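Local coordinates for protein SidF, inhibitor of growth family, member 3 (Legionella pneumophila subsp. pneumophila, PDB 4FYE) that probably hydrolyses phosphate from phosphoinositides, the lipid signals of membranes, as a phosphatase of Legionella, at residues G500-R503 with E504-S508; Q573-K576 with E577-S580; P590-K593 with S594-H598. The protein carries 1 engineered substitution. All blocks are in the same frame, centred on the assembly; numbering follows the deposited sequence.

Interaction 1. Residues G500-R503 with E504-S508; sequences GAYR and EALFS
Glu504 opens its turn of helix 482-514 by giving its backbone N to Gly500 O, 3.1 Å away. Its carboxylate bends back beside the preceding residue, where OE2 forms a long salt bridge of 3.7 Å with Arg503 NH1; the two charged planes stand 76° apart, so this is a loose pairing of charges. Ala505 donates N to Ala501 O, its CB 3.1 Å from that same oxygen, and the small methyl suits a buried position. Leu506 N bonds to Tyr502 O, while CD1 rests 3.5 Å from Tyr502 CZ. With CG of Tyr502 anti to the backbone N (chi1 176°), the phenol runs alongside the leucine, and it touches Met383 of helix 373-387 and Val532 of helix 522-583. Phe507 N closes the next turn on Arg503 O at 3.0 Å, and its ring atom CE2 lies 4.2 Å from Arg503 CB; the ring also makes a cation-pi contact with Arg213 and lies on helix 284-311. Within this predicted coiled-coil region, aromatic and aliphatic groups thus serve the buried side, and the Arg503-Glu504 pair, only partly exposed at its arginine, probably adds only modest electrostatic stabilisation.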
loop_
_atom_site.group_PDB
_atom_site.type_symbol
_atom_site.label_atom_id
_atom_site.label_comp_id
_atom_site.label_asym_id
_atom_site.label_seq_id
_atom_site.Cartn_x
_atom_site.Cartn_y
_atom_site.Cartn_z
ATOM N N GLY A 500 3.231 4.761 27.014
ATOM C CA GLY A 500 2.393 5.975 27.109
ATOM C C GLY A 500 3.241 7.210 27.404
ATOM O O GLY A 500 3.193 8.223 26.666
ATOM N N ALA A 501 4.055 7.094 28.460
ATOM C CA ALA A 501 4.998 8.127 28.861
ATOM C C ALA A 501 5.942 8.505 27.696
ATOM O O ALA A 501 6.196 9.690 27.440
ATOM C CB ALA A 501 5.776 7.672 30.101
ATOM N N TYR A 502 6.419 7.516 26.951
ATOM C CA TYR A 502 7.279 7.820 25.806
ATOM C C TYR A 502 6.595 8.652 24.677
ATOM O O TYR A 502 7.185 9.621 24.138
ATOM C CB TYR A 502 7.866 6.512 25.277
ATOM C CG TYR A 502 8.684 6.643 24.057
ATOM C CD1 TYR A 502 9.954 7.256 24.096
ATOM C CD2 TYR A 502 8.234 6.126 22.842
ATOM C CE1 TYR A 502 10.742 7.375 22.962
ATOM C CE2 TYR A 502 9.017 6.225 21.691
ATOM C CZ TYR A 502 10.257 6.850 21.754
ATOM O OH TYR A 502 11.017 6.950 20.591
ATOM N N ARG A 503 5.374 8.278 24.303
ATOM C CA ARG A 503 4.688 8.998 23.225
ATOM C C ARG A 503 4.477 10.446 23.627
ATOM O O ARG A 503 4.815 11.375 22.877
ATOM C CB ARG A 503 3.317 8.404 22.921
ATOM C CG ARG A 503 3.327 7.042 22.273
ATOM C CD ARG A 503 1.906 6.605 21.961
ATOM N NE ARG A 503 1.204 6.107 23.145
ATOM C CZ ARG A 503 0.284 6.800 23.797
ATOM N NH1 ARG A 503 -0.072 8.039 23.384
ATOM N NH2 ARG A 503 -0.285 6.250 24.858
ATOM N N GLU A 504 3.912 10.622 24.823
ATOM C CA GLU A 504 3.511 11.951 25.276
ATOM C C GLU A 504 4.757 12.830 25.352
ATOM O O GLU A 504 4.788 13.958 24.854
ATOM C CB GLU A 504 2.721 11.863 26.596
ATOM C CG GLU A 504 1.356 12.591 26.585
ATOM C CD GLU A 504 0.547 12.580 25.232
ATOM O OE1 GLU A 504 0.353 13.669 24.612
ATOM O OE2 GLU A 504 0.057 11.508 24.778
ATOM N N ALA A 505 5.819 12.258 25.889
ATOM C CA ALA A 505 7.055 12.962 26.003
ATOM C C ALA A 505 7.597 13.397 24.621
ATOM O O ALA A 505 7.986 14.540 24.423
ATOM C CB ALA A 505 8.024 12.069 26.727
ATOM N N LEU A 506 7.581 12.483 23.660
ATOM C CA LEU A 506 8.089 12.724 22.312
ATOM C C LEU A 506 7.322 13.769 21.451
ATOM O O LEU A 506 7.947 14.515 20.665
ATOM C CB LEU A 506 8.080 11.393 21.588
ATOM C CG LEU A 506 9.292 10.970 20.786
ATOM C CD1 LEU A 506 9.016 9.621 20.114
ATOM C CD2 LEU A 506 9.731 12.058 19.806
ATOM N N PHE A 507 5.985 13.780 21.561
ATOM C CA PHE A 507 5.177 14.857 20.973
ATOM C C PHE A 507 5.639 16.198 21.563
ATOM O O PHE A 507 5.908 17.147 20.815
ATOM C CB PHE A 507 3.672 14.680 21.241
ATOM C CG PHE A 507 3.036 13.517 20.552
ATOM C CD1 PHE A 507 3.140 13.349 19.172
ATOM C CD2 PHE A 507 2.298 12.596 21.287
ATOM C CE1 PHE A 507 2.540 12.273 18.531
ATOM C CE2 PHE A 507 1.678 11.516 20.669
ATOM C CZ PHE A 507 1.794 11.361 19.276
ATOM N N SER A 508 5.750 16.284 22.898
ATOM C CA SER A 508 6.272 17.523 23.509
ATOM C C SER A 508 7.630 17.872 22.910
ATOM O O SER A 508 7.881 19.041 22.552
ATOM C CB SER A 508 6.355 17.450 25.031
ATOM O OG SER A 508 5.066 17.342 25.601
#

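Interaction 2. Residues Q573-K576 with E577-S580; sequences QELK and EQIS
Leu575 and Ile579 form the tight part of this helical contact, with Leu575 CD2 only 3.3 Å from Ile579 CG1. The two side chains run at a slant to each other, one turn apart on the buried face, where branched aliphatic groups can fill space without needing polar partners. In the backbone, Ile579 N donates to Leu575 O at 3.0 Å; Lys576 O receives Ser580 N and, weakly, Ile579 N.

The solvent side is looser. Gln573 has CG opposite its backbone N (chi1 -170°) and an extended chain, which brings it alongside Glu577, the two pointing the same way with amide and carboxylate planes 35° apart. Yet the nearest approach of the side chains is Gln573 CG to Glu577 OE1 at 3.6 Å, a contact of methylene with oxygen. What joins the two residues firmly is the backbone bond from Glu577 N to Gln573 O, 2.8 Å long. Glu574, which touches Lys468 of helix 467-476, has its OE2 6.0 Å from Glu577 OE2, like charges that probably disfavour a closer approach; long polar chains suit such a surface because they can stay hydrated.

Near the end of helix 522-583, the contact faces several neighbours. Leu575 meets Phe599 and Tyr600 of helix 590-614 and Leu472 of helix 467-476, and Ile579 rests on Tyr466 and Leu674 in loops. Two polar ends tie the same turn to its surroundings: Ser580 OG is hydrogen-bonded to Asp672 OD1, and Gln578 OE1 accepts the backbone N of Lys468 in helix 467-476.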
loop_
_atom_site.group_PDB
_atom_site.type_symbol
_atom_site.label_atom_id
_atom_site.label_comp_id
_atom_site.label_asym_id
_atom_site.label_seq_id
_atom_site.Cartn_x
_atom_site.Cartn_y
_atom_site.Cartn_z
ATOM N N GLN A 573 -4.877 -30.990 2.262
ATOM C CA GLN A 573 -5.420 -31.626 1.076
ATOM C C GLN A 573 -6.721 -32.486 1.344
ATOM O O GLN A 573 -7.677 -32.465 0.544
ATOM C CB GLN A 573 -4.300 -32.484 0.469
ATOM C CG GLN A 573 -4.587 -33.053 -0.905
ATOM C CD GLN A 573 -3.570 -34.113 -1.299
ATOM O OE1 GLN A 573 -3.629 -35.271 -0.841
ATOM N NE2 GLN A 573 -2.620 -33.722 -2.146
ATOM N N GLU A 574 -6.765 -33.238 2.448
ATOM C CA GLU A 574 -8.008 -33.954 2.819
ATOM C C GLU A 574 -9.112 -32.946 3.211
ATOM O O GLU A 574 -10.292 -33.135 2.856
ATOM C CB GLU A 574 -7.788 -34.999 3.948
ATOM C CG GLU A 574 -6.875 -36.195 3.629
ATOM C CD GLU A 574 -6.588 -37.072 4.851
ATOM O OE1 GLU A 574 -6.687 -36.558 5.985
ATOM O OE2 GLU A 574 -6.267 -38.279 4.706
ATOM N N LEU A 575 -8.734 -31.865 3.912
ATOM C CA LEU A 575 -9.709 -30.818 4.210
ATOM C C LEU A 575 -10.306 -30.286 2.917
ATOM O O LEU A 575 -11.525 -30.161 2.806
ATOM C CB LEU A 575 -9.136 -29.670 5.036
ATOM C CG LEU A 575 -10.102 -28.966 6.018
ATOM C CD1 LEU A 575 -9.695 -27.510 6.192
ATOM C CD2 LEU A 575 -11.561 -29.025 5.611
ATOM N N LYS A 576 -9.449 -30.020 1.937
ATOM C CA LYS A 576 -9.906 -29.519 0.643
ATOM C C LYS A 576 -10.847 -30.551 0.019
ATOM O O LYS A 576 -11.958 -30.223 -0.393
ATOM C CB LYS A 576 -8.706 -29.218 -0.288
ATOM C CG LYS A 576 -9.027 -28.436 -1.564
ATOM C CD LYS A 576 -8.026 -28.711 -2.693
ATOM C CE LYS A 576 -8.322 -27.849 -3.926
ATOM N NZ LYS A 576 -7.900 -26.425 -3.762
ATOM N N GLU A 577 -10.387 -31.796 -0.031
ATOM C CA GLU A 577 -11.182 -32.916 -0.528
ATOM C C GLU A 577 -12.645 -32.941 -0.041
ATOM O O GLU A 577 -13.555 -33.216 -0.833
ATOM C CB GLU A 577 -10.466 -34.249 -0.248
ATOM C CG GLU A 577 -9.876 -34.906 -1.496
ATOM C CD GLU A 577 -8.419 -35.337 -1.342
ATOM O OE1 GLU A 577 -7.550 -34.704 -1.975
ATOM O OE2 GLU A 577 -8.122 -36.291 -0.599
ATOM N N GLN A 578 -12.882 -32.642 1.239
ATOM C CA GLN A 578 -14.254 -32.700 1.748
ATOM C C GLN A 578 -15.026 -31.390 1.580
ATOM O O GLN A 578 -16.249 -31.379 1.455
ATOM C CB GLN A 578 -14.317 -33.236 3.194
ATOM C CG GLN A 578 -14.262 -32.226 4.339
ATOM C CD GLN A 578 -14.632 -32.842 5.700
ATOM O OE1 GLN A 578 -14.247 -32.332 6.757
ATOM N NE2 GLN A 578 -15.372 -33.951 5.676
ATOM N N ILE A 579 -14.284 -30.299 1.526
ATOM C CA ILE A 579 -14.820 -28.946 1.569
ATOM C C ILE A 579 -15.288 -28.515 0.185
ATOM O O ILE A 579 -16.375 -27.974 -0.003
ATOM C CB ILE A 579 -13.714 -28.052 2.238
ATOM C CG1 ILE A 579 -14.006 -27.926 3.743
ATOM C CG2 ILE A 579 -13.413 -26.715 1.568
ATOM C CD1 ILE A 579 -15.472 -28.000 4.100
ATOM N N SER A 580 -14.446 -28.782 -0.793
ATOM C CA SER A 580 -14.661 -28.248 -2.128
ATOM C C SER A 580 -16.052 -28.609 -2.629
ATOM O O SER A 580 -16.841 -27.694 -2.913
ATOM C CB SER A 580 -13.587 -28.730 -3.100
ATOM O OG SER A 580 -13.921 -28.334 -4.412
#

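Interaction 3. Residues P590-K593 with S594-H598; sequences PETK and SRLQH
Glu591 O draws two donors from Arg595: the backbone N at 3.0 Å, and NH1 of the side chain at 2.7 Å, a weak bond because its N-H...O angle is just 130°. The oxygen sits at the edge of the guanidinium, near its plane. An almost straight run from CG to NE (chi3 -175°) carries the arginine head back over the preceding turn, where NH1 also lies 3.1 Å from Glu591 CB. The carboxylate of Glu591 turns aside, OE1 staying 4.8 Å from Arg595 NH1, so the arginine engages the main chain while the opposite charge remains merely nearby.

Pro590 suits the first turn, where its ring nitrogen owes no hydrogen bond within the helix; Pro590 O takes Ser594 N at 2.9 Å and, weakly, Ser594 OG. Just before it, Asp589 OD1 accepts Thr592 N. Farther along, Leu596 N donates to Thr592 O, and the methyl CG2 of Thr592 lies 4.1 Å from Leu596 CD1, the two side chains pointing the same way.

Leu596 then carries the turn inward against Ile583 of helix 522-583 and Leu463 in a loop. Gln597 NE2 bonds to Asp672 O, and His598 reaches Glu637 of helix 626-637 and Asn455 of helix 438-458, joining the start of helix 590-614 to several neighbouring elements.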
loop_
_atom_site.group_PDB
_atom_site.type_symbol
_atom_site.label_atom_id
_atom_site.label_comp_id
_atom_site.label_asym_id
_atom_site.label_seq_id
_atom_site.Cartn_x
_atom_site.Cartn_y
_atom_site.Cartn_z
ATOM N N PRO A 590 -24.774 -18.773 1.367
ATOM C CA PRO A 590 -23.475 -18.102 1.203
ATOM C C PRO A 590 -22.608 -18.163 2.466
ATOM O O PRO A 590 -21.355 -18.219 2.363
ATOM C CB PRO A 590 -23.855 -16.646 0.856
ATOM C CG PRO A 590 -25.261 -16.724 0.347
ATOM C CD PRO A 590 -25.895 -17.833 1.147
ATOM N N GLU A 591 -23.281 -18.197 3.625
ATOM C CA GLU A 591 -22.633 -18.105 4.935
ATOM C C GLU A 591 -21.794 -19.302 5.255
ATOM O O GLU A 591 -20.642 -19.160 5.613
ATOM C CB GLU A 591 -23.647 -17.856 6.054
ATOM C CG GLU A 591 -23.560 -16.464 6.676
ATOM C CD GLU A 591 -23.504 -15.336 5.644
ATOM O OE1 GLU A 591 -22.438 -14.680 5.501
ATOM O OE2 GLU A 591 -24.535 -15.117 4.966
ATOM N N THR A 592 -22.372 -20.484 5.137
ATOM C CA THR A 592 -21.608 -21.724 5.259
ATOM C C THR A 592 -20.398 -21.755 4.289
ATOM O O THR A 592 -19.268 -22.036 4.683
ATOM C CB THR A 592 -22.551 -22.935 5.072
ATOM O OG1 THR A 592 -23.502 -22.948 6.144
ATOM C CG2 THR A 592 -21.795 -24.262 5.053
ATOM N N LYS A 593 -20.641 -21.430 3.029
ATOM C CA LYS A 593 -19.599 -21.396 2.011
ATOM C C LYS A 593 -18.450 -20.485 2.401
ATOM O O LYS A 593 -17.303 -20.822 2.141
ATOM C CB LYS A 593 -20.187 -20.932 0.688
ATOM C CG LYS A 593 -19.617 -21.624 -0.536
ATOM C CD LYS A 593 -20.029 -20.890 -1.807
ATOM C CE LYS A 593 -21.546 -20.927 -1.987
ATOM N NZ LYS A 593 -22.069 -19.639 -2.523
ATOM N N SER A 594 -18.761 -19.345 3.023
ATOM C CA SER A 594 -17.733 -18.426 3.503
ATOM C C SER A 594 -16.970 -18.985 4.633
ATOM O O SER A 594 -15.767 -18.816 4.703
ATOM C CB SER A 594 -18.341 -17.162 4.006
ATOM O OG SER A 594 -18.589 -16.398 2.877
ATOM N N ARG A 595 -17.687 -19.622 5.539
ATOM C CA ARG A 595 -17.071 -20.236 6.686
ATOM C C ARG A 595 -15.985 -21.145 6.144
ATOM O O ARG A 595 -14.872 -21.157 6.646
ATOM C CB ARG A 595 -18.094 -21.070 7.498
ATOM C CG ARG A 595 -19.019 -20.288 8.425
ATOM C CD ARG A 595 -20.273 -21.112 8.715
ATOM N NE ARG A 595 -21.315 -20.446 9.499
ATOM C CZ ARG A 595 -21.870 -19.263 9.207
ATOM N NH1 ARG A 595 -21.457 -18.548 8.163
ATOM N NH2 ARG A 595 -22.836 -18.775 9.985
ATOM N N LEU A 596 -16.316 -21.904 5.109
ATOM C CA LEU A 596 -15.445 -23.005 4.700
ATOM C C LEU A 596 -14.191 -22.527 3.968
ATOM O O LEU A 596 -13.146 -23.184 4.008
ATOM C CB LEU A 596 -16.225 -24.002 3.848
ATOM C CG LEU A 596 -17.068 -25.019 4.639
ATOM C CD1 LEU A 596 -17.812 -24.371 5.788
ATOM C CD2 LEU A 596 -18.035 -25.782 3.750
ATOM N N GLN A 597 -14.316 -21.379 3.317
ATOM C CA GLN A 597 -13.238 -20.765 2.554
ATOM C C GLN A 597 -12.349 -19.999 3.499
ATOM O O GLN A 597 -11.125 -20.117 3.436
ATOM C CB GLN A 597 -13.808 -19.830 1.491
ATOM C CG GLN A 597 -14.740 -20.527 0.499
ATOM C CD GLN A 597 -15.507 -19.545 -0.365
ATOM O OE1 GLN A 597 -15.896 -18.468 0.102
ATOM N NE2 GLN A 597 -15.709 -19.895 -1.646
ATOM N N HIS A 598 -12.971 -19.225 4.385
ATOM C CA HIS A 598 -12.224 -18.550 5.431
ATOM C C HIS A 598 -11.387 -19.524 6.179
ATOM O O HIS A 598 -10.189 -19.316 6.300
ATOM C CB HIS A 598 -13.121 -17.817 6.417
ATOM C CG HIS A 598 -12.361 -17.225 7.605
ATOM N ND1 HIS A 598 -11.471 -16.202 7.469
ATOM C CD2 HIS A 598 -12.373 -17.566 8.968
ATOM C CE1 HIS A 598 -10.958 -15.902 8.686
ATOM N NE2 HIS A 598 -11.502 -16.744 9.598
#

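Overall arrangement
All three contacts join successive turns of one helix, but their settings differ. Interaction 1, in helix 482-514, is the most buried, with aromatic rings facing other helices; interaction 2 is partly buried, with fewer buried residues, and interaction 3 lies at the surface, relying more on polar atoms around a helix start. Interactions 2 and 3 sit on the successive helices 522-583 and 590-614, their centres about 13 Å apart, and meet where Ile579 CD1 packs 3.4 Å from Leu596 CD2. Asp672 links both, through Ser580 and Gln597. Interaction 1 stands apart, its centre about 51 Å from that of interaction 2, although long helix 522-583 packs against it as well.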